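Local structure of 6-carboxyhexanoate--coa ligase (Bacillus subtilis, 5FLL) at residues H27-E32 and L48-S53; H54-P59 and W194-D199. The protein belongs to the 6-carboxyhexanoate--CoA ligase family and is a two-chain enzyme that holds pimeloyl-AMP, pyrophosphate and magnesium together in one site. All blocks are in the same frame, centred on the assembly; numbering follows the deposited sequence.

Contact 1: residues H27-E32 and L48-S53; sequences HISGGE and LEKGLS. With PPV (pyrophosphate), chain D; WAQ (pimeloyl-AMP), chain C.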
loop_
_atom_site.group_PDB
_atom_site.type_symbol
_atom_site.label_atom_id
_atom_site.label_comp_id
_atom_site.label_asym_id
_atom_site.label_seq_id
_atom_site.Cartn_x
_atom_site.Cartn_y
_atom_site.Cartn_z
ATOM N N HIS A 27 -4.671 -12.090 10.187
ATOM C CA HIS A 27 -5.382 -11.290 9.203
ATOM C C HIS A 27 -6.563 -10.633 9.884
ATOM O O HIS A 27 -7.297 -11.271 10.644
ATOM C CB HIS A 27 -5.885 -12.177 8.073
ATOM C CG HIS A 27 -6.834 -11.496 7.148
ATOM N ND1 HIS A 27 -6.429 -10.549 6.235
ATOM C CD2 HIS A 27 -8.173 -11.647 6.970
ATOM C CE1 HIS A 27 -7.474 -10.155 5.525
ATOM N NE2 HIS A 27 -8.541 -10.817 5.941
ATOM N N ILE A 28 -6.697 -9.338 9.674
ATOM C CA ILE A 28 -7.758 -8.588 10.320
ATOM C C ILE A 28 -8.784 -8.227 9.287
ATOM O O ILE A 28 -9.986 -8.522 9.458
ATOM C CB ILE A 28 -7.256 -7.262 10.948
ATOM C CG1 ILE A 28 -6.288 -7.523 12.093
ATOM C CG2 ILE A 28 -8.446 -6.417 11.395
ATOM C CD1 ILE A 28 -6.969 -8.045 13.343
ATOM N N SER A 29 -8.328 -7.584 8.213
ATOM C CA SER A 29 -9.274 -7.082 7.216
ATOM C C SER A 29 -8.674 -7.024 5.822
ATOM O O SER A 29 -7.466 -6.827 5.655
ATOM C CB SER A 29 -9.802 -5.690 7.606
ATOM O OG SER A 29 -10.730 -5.230 6.611
ATOM N N GLY A 30 -9.542 -7.177 4.823
ATOM C CA GLY A 30 -9.155 -7.044 3.434
ATOM C C GLY A 30 -10.239 -6.305 2.691
ATOM O O GLY A 30 -11.426 -6.442 2.990
ATOM N N GLY A 31 -9.837 -5.559 1.681
ATOM C CA GLY A 31 -10.788 -4.858 0.853
ATOM C C GLY A 31 -10.318 -4.703 -0.576
ATOM O O GLY A 31 -9.114 -4.607 -0.855
ATOM N N GLU A 32 -11.295 -4.587 -1.470
ATOM C CA GLU A 32 -11.055 -4.347 -2.882
ATOM C C GLU A 32 -12.166 -3.452 -3.455
ATOM O O GLU A 32 -13.357 -3.632 -3.169
ATOM C CB GLU A 32 -10.967 -5.671 -3.648
ATOM C CG GLU A 32 -11.946 -6.717 -3.143
ATOM C CD GLU A 32 -11.372 -7.561 -2.017
ATOM O OE1 GLU A 32 -10.156 -7.831 -2.018
ATOM O OE2 GLU A 32 -12.150 -7.984 -1.144
ATOM N N LEU A 48 -9.351 2.490 4.773
ATOM C CA LEU A 48 -8.639 2.765 6.001
ATOM C C LEU A 48 -9.552 2.498 7.204
ATOM O O LEU A 48 -9.190 1.758 8.122
ATOM C CB LEU A 48 -8.150 4.204 6.007
ATOM C CG LEU A 48 -7.346 4.626 7.235
ATOM C CD1 LEU A 48 -6.083 3.767 7.433
ATOM C CD2 LEU A 48 -6.992 6.092 7.122
ATOM N N GLU A 49 -10.728 3.117 7.210
ATOM C CA GLU A 49 -11.611 3.070 8.387
ATOM C C GLU A 49 -12.072 1.616 8.580
ATOM O O GLU A 49 -12.151 1.125 9.696
ATOM C CB GLU A 49 -12.807 4.020 8.215
ATOM C CG GLU A 49 -13.967 3.821 9.189
ATOM C CD GLU A 49 -13.581 4.012 10.664
ATOM O OE1 GLU A 49 -12.678 4.832 10.962
ATOM O OE2 GLU A 49 -14.184 3.331 11.532
ATOM N N LYS A 50 -12.353 0.941 7.481
ATOM C CA LYS A 50 -12.755 -0.460 7.523
ATOM C C LYS A 50 -11.715 -1.303 8.226
ATOM O O LYS A 50 -12.044 -2.091 9.099
ATOM C CB LYS A 50 -12.970 -0.968 6.116
ATOM C CG LYS A 50 -13.193 -2.459 5.964
ATOM C CD LYS A 50 -13.420 -2.786 4.495
ATOM C CE LYS A 50 -13.425 -4.286 4.212
ATOM N NZ LYS A 50 -14.757 -4.907 4.507
ATOM N N GLY A 51 -10.458 -1.118 7.864
ATOM C CA GLY A 51 -9.384 -1.818 8.516
ATOM C C GLY A 51 -9.199 -1.489 9.985
ATOM O O GLY A 51 -8.833 -2.375 10.768
ATOM N N LEU A 52 -9.397 -0.208 10.353
ATOM C CA LEU A 52 -9.108 0.304 11.732
ATOM C C LEU A 52 -10.186 -0.043 12.752
ATOM O O LEU A 52 -9.953 -0.044 13.930
ATOM C CB LEU A 52 -8.947 1.834 11.737
ATOM C CG LEU A 52 -7.739 2.431 11.026
ATOM C CD1 LEU A 52 -7.683 3.942 11.169
ATOM C CD2 LEU A 52 -6.460 1.816 11.551
ATOM N N SER A 53 -11.393 -0.292 12.313
ATOM C CA SER A 53 -12.469 -0.484 13.265
ATOM C C SER A 53 -12.993 -1.927 13.189
ATOM O O SER A 53 -14.172 -2.168 13.375
ATOM C CB SER A 53 -13.587 0.498 12.943
ATOM O OG SER A 53 -14.062 0.272 11.631
HETATM O O11 PPV D . -10.699 -10.268 4.472
HETATM P P1 PPV D . -12.160 -9.994 4.708
HETATM O O21 PPV D . -12.957 -9.666 3.490
HETATM O O31 PPV D . -12.853 -10.961 5.679
HETATM O OPP PPV D . -12.137 -8.534 5.456
HETATM P P2 PPV D . -13.473 -7.859 6.096
HETATM O O12 PPV D . -14.491 -7.768 4.981
HETATM O O22 PPV D . -13.011 -6.492 6.560
HETATM O O32 PPV D . -13.900 -8.845 7.172
HETATM N N1 WAQ C . -11.476 -12.938 -2.519
HETATM C C2 WAQ C . -11.345 -14.236 -2.029
HETATM N N3 WAQ C . -11.763 -14.526 -0.736
HETATM C C4 WAQ C . -12.255 -13.519 0.023
HETATM C C5 WAQ C . -12.390 -12.273 -0.462
HETATM C C6 WAQ C . -11.987 -11.995 -1.716
HETATM N N6 WAQ C . -12.117 -10.743 -2.137
HETATM N N7 WAQ C . -12.938 -11.514 0.492
HETATM C C8 WAQ C . -13.133 -12.262 1.565
HETATM N N9 WAQ C . -12.721 -13.512 1.267
HETATM C "C1'" WAQ C . -12.690 -14.691 2.137
HETATM C "C2'" WAQ C . -11.600 -14.472 3.153
HETATM O "O2'" WAQ C . -11.080 -15.699 3.581
HETATM C "C3'" WAQ C . -12.367 -13.848 4.318
HETATM O "O3'" WAQ C . -11.639 -13.964 5.536
HETATM C "C4'" WAQ C . -13.571 -14.730 4.317
HETATM O "O4'" WAQ C . -13.875 -14.923 2.902
HETATM C "C5'" WAQ C . -14.757 -13.995 4.931
HETATM O "O5'" WAQ C . -14.660 -12.696 4.499
HETATM O OAB WAQ C . -25.676 -10.784 4.702
HETATM O OAC WAQ C . -18.669 -10.675 5.372
HETATM O OAD WAQ C . -15.609 -11.433 6.552
HETATM O OAE WAQ C . -25.892 -11.216 2.470
HETATM O OAH WAQ C . -15.609 -10.334 4.167
HETATM C CAK WAQ C . -21.927 -12.977 3.710
HETATM C CAL WAQ C . -23.390 -12.551 4.042
HETATM C CAM WAQ C . -20.923 -12.166 4.514
HETATM C CAN WAQ C . -23.696 -11.191 3.468
HETATM C CAO WAQ C . -19.545 -12.800 4.447
HETATM O OAU WAQ C . -17.190 -12.329 4.697
HETATM C CAW WAQ C . -25.217 -11.073 3.554
HETATM C CAX WAQ C . -18.434 -11.790 4.869
HETATM P PBG WAQ C . -15.790 -11.602 4.943
HETATM O O HOH W 1 -13.887 -7.023 2.116
#

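Contact 2: residues H54-P59 and W194-D199; sequences HSRGKP and WSDDPD. With MG (magnesium ion), chain F; WAQ (pimeloyl-AMP), chain C; PPV (pyrophosphate), chain D.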
loop_
_atom_site.group_PDB
_atom_site.type_symbol
_atom_site.label_atom_id
_atom_site.label_comp_id
_atom_site.label_asym_id
_atom_site.label_seq_id
_atom_site.Cartn_x
_atom_site.Cartn_y
_atom_site.Cartn_z
ATOM N N HIS A 54 -12.124 -2.885 12.879
ATOM C CA HIS A 54 -12.574 -4.241 12.658
ATOM C C HIS A 54 -12.773 -4.994 13.967
ATOM O O HIS A 54 -11.984 -4.852 14.896
ATOM C CB HIS A 54 -11.600 -5.005 11.752
ATOM C CG HIS A 54 -12.231 -6.145 11.027
ATOM N ND1 HIS A 54 -12.556 -7.331 11.646
ATOM C CD2 HIS A 54 -12.632 -6.271 9.736
ATOM C CE1 HIS A 54 -13.114 -8.144 10.763
ATOM N NE2 HIS A 54 -13.165 -7.527 9.595
ATOM N N SER A 55 -13.815 -5.819 14.008
ATOM C CA SER A 55 -14.147 -6.635 15.193
ATOM C C SER A 55 -13.112 -7.706 15.532
ATOM O O SER A 55 -13.008 -8.100 16.679
ATOM C CB SER A 55 -15.519 -7.319 15.023
ATOM O OG SER A 55 -15.552 -8.174 13.874
ATOM N N ARG A 56 -12.328 -8.139 14.541
ATOM C CA ARG A 56 -11.208 -9.036 14.785
ATOM C C ARG A 56 -10.030 -8.338 15.495
ATOM O O ARG A 56 -9.151 -9.011 16.015
ATOM C CB ARG A 56 -10.722 -9.659 13.480
ATOM C CG ARG A 56 -11.690 -10.696 12.900
ATOM C CD ARG A 56 -11.347 -11.118 11.477
ATOM N NE ARG A 56 -10.077 -11.844 11.403
ATOM C CZ ARG A 56 -9.934 -13.157 11.597
ATOM N NH1 ARG A 56 -10.985 -13.933 11.887
ATOM N NH2 ARG A 56 -8.721 -13.685 11.531
ATOM N N GLY A 57 -10.017 -7.007 15.543
ATOM C CA GLY A 57 -8.972 -6.296 16.270
ATOM C C GLY A 57 -8.348 -5.116 15.519
ATOM O O GLY A 57 -8.629 -4.860 14.331
ATOM N N LYS A 58 -7.486 -4.424 16.237
ATOM C CA LYS A 58 -6.739 -3.305 15.746
ATOM C C LYS A 58 -5.475 -3.778 15.038
ATOM O O LYS A 58 -4.653 -4.465 15.623
ATOM C CB LYS A 58 -6.329 -2.427 16.930
ATOM C CG LYS A 58 -5.253 -1.416 16.582
ATOM C CD LYS A 58 -4.504 -0.948 17.819
ATOM C CE LYS A 58 -3.352 -0.029 17.444
ATOM N NZ LYS A 58 -2.775 0.633 18.651
ATOM N N PRO A 59 -5.294 -3.386 13.781
ATOM C CA PRO A 59 -4.093 -3.816 13.073
ATOM C C PRO A 59 -2.858 -3.053 13.538
ATOM O O PRO A 59 -2.971 -1.939 13.987
ATOM C CB PRO A 59 -4.411 -3.510 11.611
ATOM C CG PRO A 59 -5.478 -2.478 11.652
ATOM C CD PRO A 59 -6.257 -2.715 12.906
ATOM N N TRP A 194 -19.081 -18.049 4.750
ATOM C CA TRP A 194 -19.491 -17.256 5.878
ATOM C C TRP A 194 -18.300 -16.477 6.423
ATOM O O TRP A 194 -17.137 -16.750 6.100
ATOM C CB TRP A 194 -20.185 -18.116 6.945
ATOM C CG TRP A 194 -19.361 -19.184 7.617
ATOM C CD1 TRP A 194 -18.665 -19.059 8.756
ATOM C CD2 TRP A 194 -19.231 -20.557 7.227
ATOM N NE1 TRP A 194 -18.077 -20.241 9.106
ATOM C CE2 TRP A 194 -18.423 -21.189 8.192
ATOM C CE3 TRP A 194 -19.691 -21.307 6.138
ATOM C CZ2 TRP A 194 -18.045 -22.524 8.095
ATOM C CZ3 TRP A 194 -19.341 -22.628 6.060
ATOM C CH2 TRP A 194 -18.539 -23.233 7.040
ATOM N N SER A 195 -18.598 -15.488 7.252
ATOM C CA SER A 195 -17.597 -14.516 7.651
ATOM C C SER A 195 -16.655 -15.064 8.711
ATOM O O SER A 195 -17.037 -15.875 9.558
ATOM C CB SER A 195 -18.272 -13.222 8.142
ATOM O OG SER A 195 -17.289 -12.228 8.369
ATOM N N ASP A 196 -15.413 -14.596 8.663
ATOM C CA ASP A 196 -14.469 -14.812 9.752
ATOM C C ASP A 196 -14.638 -13.777 10.870
ATOM O O ASP A 196 -13.869 -13.787 11.844
ATOM C CB ASP A 196 -13.025 -14.832 9.227
ATOM C CG ASP A 196 -12.609 -13.527 8.573
ATOM O OD1 ASP A 196 -13.472 -12.838 7.986
ATOM O OD2 ASP A 196 -11.403 -13.182 8.649
ATOM N N ASP A 197 -15.615 -12.879 10.753
ATOM C CA ASP A 197 -15.766 -11.829 11.793
ATOM C C ASP A 197 -16.573 -12.357 12.979
ATOM O O ASP A 197 -17.571 -13.038 12.808
ATOM C CB ASP A 197 -16.438 -10.577 11.221
ATOM C CG ASP A 197 -15.811 -10.096 9.907
ATOM O OD1 ASP A 197 -14.734 -10.563 9.474
ATOM O OD2 ASP A 197 -16.447 -9.245 9.270
ATOM N N PRO A 198 -16.143 -12.066 14.196
ATOM C CA PRO A 198 -16.900 -12.605 15.332
ATOM C C PRO A 198 -18.304 -12.028 15.461
ATOM O O PRO A 198 -19.109 -12.553 16.208
ATOM C CB PRO A 198 -16.049 -12.214 16.542
ATOM C CG PRO A 198 -15.221 -11.065 16.077
ATOM C CD PRO A 198 -14.932 -11.350 14.632
ATOM N N ASP A 199 -18.602 -10.975 14.725
ATOM C CA ASP A 199 -19.833 -10.226 14.943
ATOM C C ASP A 199 -20.855 -10.349 13.790
ATOM O O ASP A 199 -21.786 -9.567 13.697
ATOM C CB ASP A 199 -19.490 -8.734 15.210
ATOM C CG ASP A 199 -18.913 -8.009 13.941
ATOM O OD1 ASP A 199 -18.654 -8.643 12.883
ATOM O OD2 ASP A 199 -18.759 -6.775 13.996
HETATM MG MG MG F . -13.838 -10.751 7.640
HETATM N N1 WAQ C . -11.476 -12.938 -2.519
HETATM C C2 WAQ C . -11.345 -14.236 -2.029
HETATM N N3 WAQ C . -11.763 -14.526 -0.736
HETATM C C4 WAQ C . -12.255 -13.519 0.023
HETATM C C5 WAQ C . -12.390 -12.273 -0.462
HETATM C C6 WAQ C . -11.987 -11.995 -1.716
HETATM N N6 WAQ C . -12.117 -10.743 -2.137
HETATM N N7 WAQ C . -12.938 -11.514 0.492
HETATM C C8 WAQ C . -13.133 -12.262 1.565
HETATM N N9 WAQ C . -12.721 -13.512 1.267
HETATM C "C1'" WAQ C . -12.690 -14.691 2.137
HETATM C "C2'" WAQ C . -11.600 -14.472 3.153
HETATM O "O2'" WAQ C . -11.080 -15.699 3.581
HETATM C "C3'" WAQ C . -12.367 -13.848 4.318
HETATM O "O3'" WAQ C . -11.639 -13.964 5.536
HETATM C "C4'" WAQ C . -13.571 -14.730 4.317
HETATM O "O4'" WAQ C . -13.875 -14.923 2.902
HETATM C "C5'" WAQ C . -14.757 -13.995 4.931
HETATM O "O5'" WAQ C . -14.660 -12.696 4.499
HETATM O OAB WAQ C . -25.676 -10.784 4.702
HETATM O OAC WAQ C . -18.669 -10.675 5.372
HETATM O OAD WAQ C . -15.609 -11.433 6.552
HETATM O OAE WAQ C . -25.892 -11.216 2.470
HETATM O OAH WAQ C . -15.609 -10.334 4.167
HETATM C CAK WAQ C . -21.927 -12.977 3.710
HETATM C CAL WAQ C . -23.390 -12.551 4.042
HETATM C CAM WAQ C . -20.923 -12.166 4.514
HETATM C CAN WAQ C . -23.696 -11.191 3.468
HETATM C CAO WAQ C . -19.545 -12.800 4.447
HETATM O OAU WAQ C . -17.190 -12.329 4.697
HETATM C CAW WAQ C . -25.217 -11.073 3.554
HETATM C CAX WAQ C . -18.434 -11.790 4.869
HETATM P PBG WAQ C . -15.790 -11.602 4.943
HETATM O O11 PPV D . -10.699 -10.268 4.472
HETATM P P1 PPV D . -12.160 -9.994 4.708
HETATM O O21 PPV D . -12.957 -9.666 3.490
HETATM O O31 PPV D . -12.853 -10.961 5.679
HETATM O OPP PPV D . -12.137 -8.534 5.456
HETATM P P2 PPV D . -13.473 -7.859 6.096
HETATM O O12 PPV D . -14.491 -7.768 4.981
HETATM O O22 PPV D . -13.011 -6.492 6.560
HETATM O O32 PPV D . -13.900 -8.845 7.172
HETATM O O HOH W 2 -11.801 -10.524 8.354
#

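Contact 1: residues H27-E32 and L48-S53
Lys50 reaches from the helix past the flank of strand 27-32, its CE lying 3.2 Å from Gly30 O. Van der Waals packing joins the segments directly: Ser29 CB rests on Gly51 CA at 4.0 Å, and Ile28 CG2 touches Gly51 O. The polar links run through pyrophosphate and one water. Lys50, extended as far as CE and bent only at chi4 (82°), turns NZ to pyrophosphate O12 (2.9 Å) and more weakly to O22; NZ also pairs with Glu174. Ser29 OG, swung opposite its own N, bonds the same pyrophosphate O22 at 2.6 Å, so both segments grip one oxygen. Gly30 N donates to the bridging OPP, and His27 NE2 meets pyrophosphate O11 in the ring plane at 2.7 Å, N-H...O 158°. Together these groups form one wall of the pyrophosphate site. A water donates to Gly30 O at 2.7 Å and weakly accepts from Lys50 NZ. Glu32 OE2 accepts a weak bond from N6 of the pimeloyl-AMP adenine. Helical segment 48-52, on helix 40-52, runs nearly antiparallel to strand segment 27-32, on strand 26-36, at 160° and 8.0 Å between axes. Strand 8-17 pairs with 26-36, Ile28 and Ser29 forming a classic beta bulge opposite Ala15, while Leu48 packs on strand 61-68.

Contact 2: residues H54-P59 and W194-D199
Arg56 lies across Asp196 and Pro198. Its CB leads to CG, 3.7 Å from Pro198 CD; CD comes next, 3.5 Å from Asp196 OD2. A bend at chi3 (66°) then lays the guanidinium over this carboxylate, the two planes 27° apart. OD2 sits above one guanidinium face, 3.3 Å from NE, a salt bridge of charge alone because no N-H points at it. At the tip, NH1 donates to Asp196 O at 2.9 Å, nearly in the guanidinium plane but from above the carbonyl plane. NE itself bonds His27 O. The other carboxylate oxygen, Asp196 OD1, binds magnesium, as does Asp197 OD1 at 2.0 Å; pimeloyl-AMP OAD, pyrophosphate O31 and O32 and a water complete six coordinating oxygens. That water also donates to Asp196 OD2. The His54 ring stands almost perpendicular to the Asp197 carboxylate, its CE1 edge 3.2 Å from OD1. NE2 donates to pyrophosphate O32, while ND1 accepts from Arg56 N at 170°; these two bonds, one at each ring nitrogen, fix the ring's rotation within a type I turn, His54 to Gly57. Asp197 OD2 and Asp199 OD1 both pair with Arg171. Ser195 OG donates to pimeloyl-AMP OAD and accepts from Asp197 N, an ST turn. Loop 54-59 joins helix 40-52 to strand 61-68 of the antiparallel sheet; at the magnesium site it meets loop 194-199, which links mixed-sheet strands 188-194 and 203-207.

From the N terminus, the chain runs along strand 8-17 into strand 26-36, then through helix 40-52, and contact 1 closes this short strand-to-helix loop with 15 residues between its segments. Contact 2 opens directly after it, at His54, and closes only after 134 intervening residues, at Trp194. The two loops are therefore in series, neither nested nor crossed. Contact 1 is internal to the three-stranded antiparallel sheet and its helix; contact 2 ties that unit to the seven-stranded mixed sheet. Their centres lie 9 Å apart, with Gly51 O packing on Pro59 CD and Ile28 on Gly57. Both contacts border pyrophosphate and pimeloyl-AMP, and both reach the second subunit.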